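Local coordinates for sugar-binding transport ATP-binding protein (Pyrococcus horikoshii, PDB 1V43) that probably binds and hydrolyses ATP as the nucleotide-binding subunit of an ABC transporter that takes up sugars, at residues L14-R20 against E62-I68; L43-G49 against M215-Q219. One frame throughout, in Å; residues are numbered along the deposited sequence.

Contact 1. Residues L14-R20 against E62-I68; sequences LENLTKR and EPTEGRI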
loop_
_atom_site.group_PDB
_atom_site.type_symbol
_atom_site.label_atom_id
_atom_site.label_comp_id
_atom_site.label_asym_id
_atom_site.label_seq_id
_atom_site.Cartn_x
_atom_site.Cartn_y
_atom_site.Cartn_z
ATOM N N LEU A 14 -21.998 -23.610 4.748
ATOM C CA LEU A 14 -21.852 -23.349 6.171
ATOM C C LEU A 14 -23.285 -22.978 6.589
ATOM O O LEU A 14 -23.849 -22.022 6.066
ATOM C CB LEU A 14 -20.875 -22.190 6.408
ATOM C CG LEU A 14 -19.467 -22.270 5.780
ATOM C CD1 LEU A 14 -18.666 -21.034 6.224
ATOM C CD2 LEU A 14 -18.741 -23.539 6.213
ATOM N N GLU A 15 -23.878 -23.740 7.506
ATOM C CA GLU A 15 -25.265 -23.469 7.919
ATOM C C GLU A 15 -25.394 -22.998 9.332
ATOM O O GLU A 15 -25.008 -23.711 10.257
ATOM C CB GLU A 15 -26.152 -24.705 7.822
ATOM C CG GLU A 15 -26.232 -25.394 6.500
ATOM C CD GLU A 15 -27.482 -26.262 6.411
ATOM O OE1 GLU A 15 -27.859 -26.908 7.422
ATOM O OE2 GLU A 15 -28.083 -26.296 5.325
ATOM N N ASN A 16 -25.969 -21.812 9.497
ATOM C CA ASN A 16 -26.178 -21.229 10.817
ATOM C C ASN A 16 -24.998 -21.525 11.716
ATOM O O ASN A 16 -25.168 -21.961 12.854
ATOM C CB ASN A 16 -27.461 -21.789 11.441
ATOM C CG ASN A 16 -27.854 -21.058 12.719
ATOM O OD1 ASN A 16 -27.213 -21.204 13.771
ATOM N ND2 ASN A 16 -28.902 -20.251 12.627
ATOM N N LEU A 17 -23.799 -21.301 11.190
ATOM C CA LEU A 17 -22.566 -21.544 11.930
ATOM C C LEU A 17 -22.324 -20.455 12.958
ATOM O O LEU A 17 -22.273 -19.265 12.625
ATOM C CB LEU A 17 -21.354 -21.568 10.988
ATOM C CG LEU A 17 -20.543 -22.826 10.685
ATOM C CD1 LEU A 17 -19.126 -22.394 10.290
ATOM C CD2 LEU A 17 -20.494 -23.754 11.880
ATOM N N THR A 18 -22.152 -20.869 14.203
ATOM C CA THR A 18 -21.877 -19.940 15.281
ATOM C C THR A 18 -20.740 -20.509 16.117
ATOM O O THR A 18 -20.603 -21.726 16.262
ATOM C CB THR A 18 -23.104 -19.753 16.208
ATOM O OG1 THR A 18 -24.142 -19.048 15.514
ATOM C CG2 THR A 18 -22.708 -18.988 17.453
ATOM N N LYS A 19 -19.928 -19.619 16.666
ATOM C CA LYS A 19 -18.826 -20.027 17.517
ATOM C C LYS A 19 -18.648 -19.007 18.633
ATOM O O LYS A 19 -18.256 -17.878 18.375
ATOM C CB LYS A 19 -17.527 -20.124 16.706
ATOM C CG LYS A 19 -16.310 -20.490 17.533
ATOM C CD LYS A 19 -16.484 -21.842 18.196
ATOM C CE LYS A 19 -15.220 -22.261 18.907
ATOM N NZ LYS A 19 -15.249 -23.709 19.218
ATOM N N ARG A 20 -18.943 -19.387 19.871
ATOM C CA ARG A 20 -18.745 -18.449 20.975
ATOM C C ARG A 20 -17.748 -18.965 22.000
ATOM O O ARG A 20 -17.930 -20.035 22.568
ATOM C CB ARG A 20 -20.069 -18.113 21.677
ATOM C CG ARG A 20 -20.933 -19.300 22.023
ATOM C CD ARG A 20 -22.101 -18.875 22.899
ATOM N NE ARG A 20 -23.215 -19.815 22.801
ATOM C CZ ARG A 20 -24.100 -19.819 21.806
ATOM N NH1 ARG A 20 -24.004 -18.928 20.826
ATOM N NH2 ARG A 20 -25.075 -20.719 21.783
ATOM N N GLU A 62 -14.452 -26.763 16.504
ATOM C CA GLU A 62 -15.821 -27.225 16.306
ATOM C C GLU A 62 -16.756 -26.036 16.504
ATOM O O GLU A 62 -16.447 -25.112 17.261
ATOM C CB GLU A 62 -16.176 -28.331 17.319
ATOM C CG GLU A 62 -15.405 -29.645 17.122
ATOM C CD GLU A 62 -15.914 -30.459 15.943
ATOM O OE1 GLU A 62 -16.329 -29.860 14.931
ATOM O OE2 GLU A 62 -15.890 -31.700 16.024
ATOM N N PRO A 63 -17.905 -26.034 15.815
ATOM C CA PRO A 63 -18.873 -24.943 15.942
ATOM C C PRO A 63 -19.646 -25.134 17.251
ATOM O O PRO A 63 -19.670 -26.231 17.815
ATOM C CB PRO A 63 -19.804 -25.146 14.749
ATOM C CG PRO A 63 -19.104 -26.123 13.883
ATOM C CD PRO A 63 -18.361 -27.004 14.815
ATOM N N THR A 64 -20.281 -24.061 17.709
ATOM C CA THR A 64 -21.081 -24.078 18.922
ATOM C C THR A 64 -22.491 -24.416 18.470
ATOM O O THR A 64 -23.307 -24.944 19.218
ATOM C CB THR A 64 -21.056 -22.697 19.601
ATOM O OG1 THR A 64 -19.738 -22.439 20.115
ATOM C CG2 THR A 64 -22.067 -22.639 20.731
ATOM N N GLU A 65 -22.752 -24.123 17.209
ATOM C CA GLU A 65 -24.036 -24.382 16.609
ATOM C C GLU A 65 -23.823 -24.381 15.102
ATOM O O GLU A 65 -22.872 -23.780 14.602
ATOM C CB GLU A 65 -25.021 -23.280 17.004
ATOM C CG GLU A 65 -26.486 -23.610 16.746
ATOM C CD GLU A 65 -27.424 -22.521 17.249
ATOM O OE1 GLU A 65 -27.170 -21.976 18.351
ATOM O OE2 GLU A 65 -28.417 -22.222 16.548
ATOM N N GLY A 66 -24.696 -25.064 14.378
ATOM C CA GLY A 66 -24.574 -25.086 12.937
ATOM C C GLY A 66 -23.958 -26.338 12.350
ATOM O O GLY A 66 -23.513 -27.245 13.059
ATOM N N ARG A 67 -23.898 -26.350 11.027
ATOM C CA ARG A 67 -23.403 -27.494 10.289
ATOM C C ARG A 67 -22.511 -27.051 9.128
ATOM O O ARG A 67 -22.685 -25.955 8.587
ATOM C CB ARG A 67 -24.621 -28.224 9.751
ATOM C CG ARG A 67 -24.504 -29.695 9.576
ATOM C CD ARG A 67 -25.857 -30.221 9.124
ATOM N NE ARG A 67 -26.857 -30.098 10.177
ATOM C CZ ARG A 67 -26.929 -30.920 11.218
ATOM N NH1 ARG A 67 -26.060 -31.910 11.329
ATOM N NH2 ARG A 67 -27.866 -30.760 12.144
ATOM N N ILE A 68 -21.566 -27.906 8.750
ATOM C CA ILE A 68 -20.661 -27.639 7.630
ATOM C C ILE A 68 -20.736 -28.826 6.670
ATOM O O ILE A 68 -20.454 -29.962 7.061
ATOM C CB ILE A 68 -19.190 -27.500 8.100
ATOM C CG1 ILE A 68 -19.046 -26.323 9.065
ATOM C CG2 ILE A 68 -18.281 -27.322 6.903
ATOM C CD1 ILE A 68 -17.682 -26.282 9.775
HETATM O O HOH W 1 -28.176 -27.343 10.378
#

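Contact 2. Residues L43-G49 against M215-Q219; sequences LGPSGCG and MNRGQ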
loop_
_atom_site.group_PDB
_atom_site.type_symbol
_atom_site.label_atom_id
_atom_site.label_comp_id
_atom_site.label_asym_id
_atom_site.label_seq_id
_atom_site.Cartn_x
_atom_site.Cartn_y
_atom_site.Cartn_z
ATOM N N LEU A 43 -12.753 -11.619 3.771
ATOM C CA LEU A 43 -12.085 -10.352 4.017
ATOM C C LEU A 43 -12.645 -9.612 5.216
ATOM O O LEU A 43 -13.859 -9.452 5.345
ATOM C CB LEU A 43 -12.216 -9.462 2.772
ATOM C CG LEU A 43 -11.643 -8.046 2.840
ATOM C CD1 LEU A 43 -10.132 -8.117 2.924
ATOM C CD2 LEU A 43 -12.066 -7.245 1.607
ATOM N N GLY A 44 -11.754 -9.133 6.079
ATOM C CA GLY A 44 -12.198 -8.406 7.254
ATOM C C GLY A 44 -11.061 -8.101 8.207
ATOM O O GLY A 44 -9.995 -8.709 8.110
ATOM N N PRO A 45 -11.262 -7.173 9.158
ATOM C CA PRO A 45 -10.209 -6.822 10.114
ATOM C C PRO A 45 -9.916 -7.939 11.106
ATOM O O PRO A 45 -10.641 -8.944 11.165
ATOM C CB PRO A 45 -10.766 -5.571 10.792
ATOM C CG PRO A 45 -12.240 -5.847 10.820
ATOM C CD PRO A 45 -12.497 -6.416 9.429
ATOM N N SER A 46 -8.858 -7.759 11.884
ATOM C CA SER A 46 -8.470 -8.741 12.892
ATOM C C SER A 46 -9.618 -8.979 13.856
ATOM O O SER A 46 -10.269 -8.039 14.304
ATOM C CB SER A 46 -7.254 -8.246 13.679
ATOM O OG SER A 46 -6.177 -7.975 12.802
ATOM N N GLY A 47 -9.872 -10.240 14.169
ATOM C CA GLY A 47 -10.946 -10.560 15.093
ATOM C C GLY A 47 -12.349 -10.439 14.541
ATOM O O GLY A 47 -13.307 -10.389 15.316
ATOM N N CYS A 48 -12.495 -10.399 13.217
ATOM C CA CYS A 48 -13.829 -10.287 12.638
ATOM C C CYS A 48 -14.486 -11.656 12.523
ATOM O O CYS A 48 -15.661 -11.749 12.172
ATOM C CB CYS A 48 -13.782 -9.642 11.247
ATOM S SG CYS A 48 -13.068 -10.696 9.963
ATOM N N GLY A 49 -13.720 -12.711 12.786
ATOM C CA GLY A 49 -14.260 -14.060 12.709
ATOM C C GLY A 49 -13.833 -14.901 11.514
ATOM O O GLY A 49 -14.112 -16.111 11.469
ATOM N N MET A 215 -16.481 -9.497 6.364
ATOM C CA MET A 215 -16.927 -9.804 7.713
ATOM C C MET A 215 -16.491 -8.741 8.707
ATOM O O MET A 215 -15.454 -8.115 8.542
ATOM C CB MET A 215 -16.376 -11.166 8.155
ATOM C CG MET A 215 -16.962 -12.358 7.418
ATOM S SD MET A 215 -16.255 -13.912 8.014
ATOM C CE MET A 215 -17.144 -14.080 9.620
ATOM N N ASN A 216 -17.303 -8.553 9.742
ATOM C CA ASN A 216 -17.039 -7.588 10.806
ATOM C C ASN A 216 -17.807 -8.062 12.043
ATOM O O ASN A 216 -18.999 -8.365 11.957
ATOM C CB ASN A 216 -17.519 -6.186 10.401
ATOM C CG ASN A 216 -17.231 -5.136 11.470
ATOM O OD1 ASN A 216 -16.079 -4.899 11.827
ATOM N ND2 ASN A 216 -18.282 -4.509 11.983
ATOM N N ARG A 217 -17.115 -8.144 13.175
ATOM C CA ARG A 217 -17.715 -8.584 14.436
ATOM C C ARG A 217 -18.527 -9.876 14.314
ATOM O O ARG A 217 -19.674 -9.945 14.744
ATOM C CB ARG A 217 -18.592 -7.470 15.026
ATOM C CG ARG A 217 -17.789 -6.232 15.405
ATOM C CD ARG A 217 -18.572 -5.228 16.241
ATOM N NE ARG A 217 -19.371 -4.308 15.438
ATOM C CZ ARG A 217 -19.775 -3.113 15.863
ATOM N NH1 ARG A 217 -19.451 -2.699 17.081
ATOM N NH2 ARG A 217 -20.496 -2.330 15.071
ATOM N N GLY A 218 -17.914 -10.888 13.709
ATOM C CA GLY A 218 -18.557 -12.179 13.544
ATOM C C GLY A 218 -19.707 -12.309 12.565
ATOM O O GLY A 218 -20.276 -13.397 12.433
ATOM N N GLN A 219 -20.070 -11.238 11.874
ATOM C CA GLN A 219 -21.174 -11.321 10.921
ATOM C C GLN A 219 -20.766 -11.150 9.473
ATOM O O GLN A 219 -19.819 -10.430 9.155
ATOM C CB GLN A 219 -22.237 -10.269 11.215
ATOM C CG GLN A 219 -22.945 -10.404 12.553
ATOM C CD GLN A 219 -24.395 -9.964 12.462
ATOM O OE1 GLN A 219 -25.230 -10.671 11.897
ATOM N NE2 GLN A 219 -24.698 -8.786 12.999
#

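Contact 1. Residues L14-R20 against E62-I68
Lys19 leaves its strand with CG opposite the backbone N (chi1 178°), then bends at chi2 (61°), a course that takes its chain across Thr64 at about a right angle and sets NZ 2.7 Å from Glu62 O, nearly in line with that carbonyl. In Arg20, CG wedged between N and carbonyl carbon (chi1 48°) and a chain extended on to NE carry the guanidinium across Thr64, with Thr64 CG2 over one face, offset toward the rim, 3.6 Å from CZ. Thr64 OG1 accepts from Arg20 N at 3.2 Å. Strands 12-21 and 65-70, on which the segments lie, are neighbours in the antiparallel sheet of the ABC ATPase domain, with a break in register. Glu15 and Arg67 form a hydrogen-bonded pair, Glu15 N to Arg67 O being 2.7 Å; at a classic bulge Thr64 and Glu65 both face Thr18. Gly66 lies where a side chain would strike Asn16 O and Glu65 O. Leu14 and Ile68 lie side by side on one face of the sheet, Leu14 CD2 3.9 Å from Ile68 CG2. Leu17 CD2 presses on the ring of Pro63. One water joins Glu15 OE1 to Arg67 NE, and Arg67 NH1 is salt-bridged to Asp74. Lys19 also makes a cation-pi contact with Phe21, an ATP-binding residue; a methionine in its place would probably leave Glu62 O without this donor and Phe21 without its cation.

Contact 2. Residues L43-G49 against M215-Q219
Cys48 and Met215 meet through their side chains and main chains at once. With SG set between its own backbone N and carbonyl carbon (chi1 71°), Cys48 brings the sulfur to 3.8 Å from Met215 CB, while its CB rests 3.5 Å from Met215 O. Met215 answers with a chain that is straight through chi2 and then turns at chi3 (76°), which carries CE against the loop backbone, 3.8 Å from Cys48 O and 3.9 Å from Gly49 C, where helix 50-58 begins. Residues 43-49 are the loop of the strand-loop-helix P-loop (Walker A), ahead of Lys50, and Gly47, Cys48 and Gly49 belong to the ATP site; Pro45 to Cys48 form its type II turn. Facing it, Asn216 to Gln219 make a type I' turn at the end of the hairpin of strands 211-216 and 219-224. Two backbone bonds tie loop to hairpin. Met215 N points almost straight down the carbonyl of Leu43, 2.8 Å from its O, whereas Gly218 N reaches Cys48 O at 2.9 Å from well above the carbonyl plane, with a bent N-H...O angle of 138°. A beta carbon on Gly49 would jam against Cys48 O at these backbone angles and sit tight against Met215 CE and Gly218 CA. Pro45 CD lies 3.5 Å from Met215 O, and Phe237 and Phe241 of helix 236-241 touch the proline ring.

Overall arrangement
Both contacts belong to the ABC ATPase domain, but to different sheets: contact 1 pairs strands 12-21 and 65-70 of the antiparallel sheet, contact 2 joins the loop after strand 39-43 to the end of strand 211-216 in the mixed sheet. Their centres lie 16 Å apart and their nearest atoms about 6 Å, without touching. Along the chain the order is 14-20, 43-49, 62-68, 215-219, so the segments alternate. Helix 50-58 lies between: it starts directly after 43-49, and its Thr52, Thr53 and Met56 meet side chains of 14-20. The two sheets thus come together around the P-loop helix, consistent with an ATP site assembled from both.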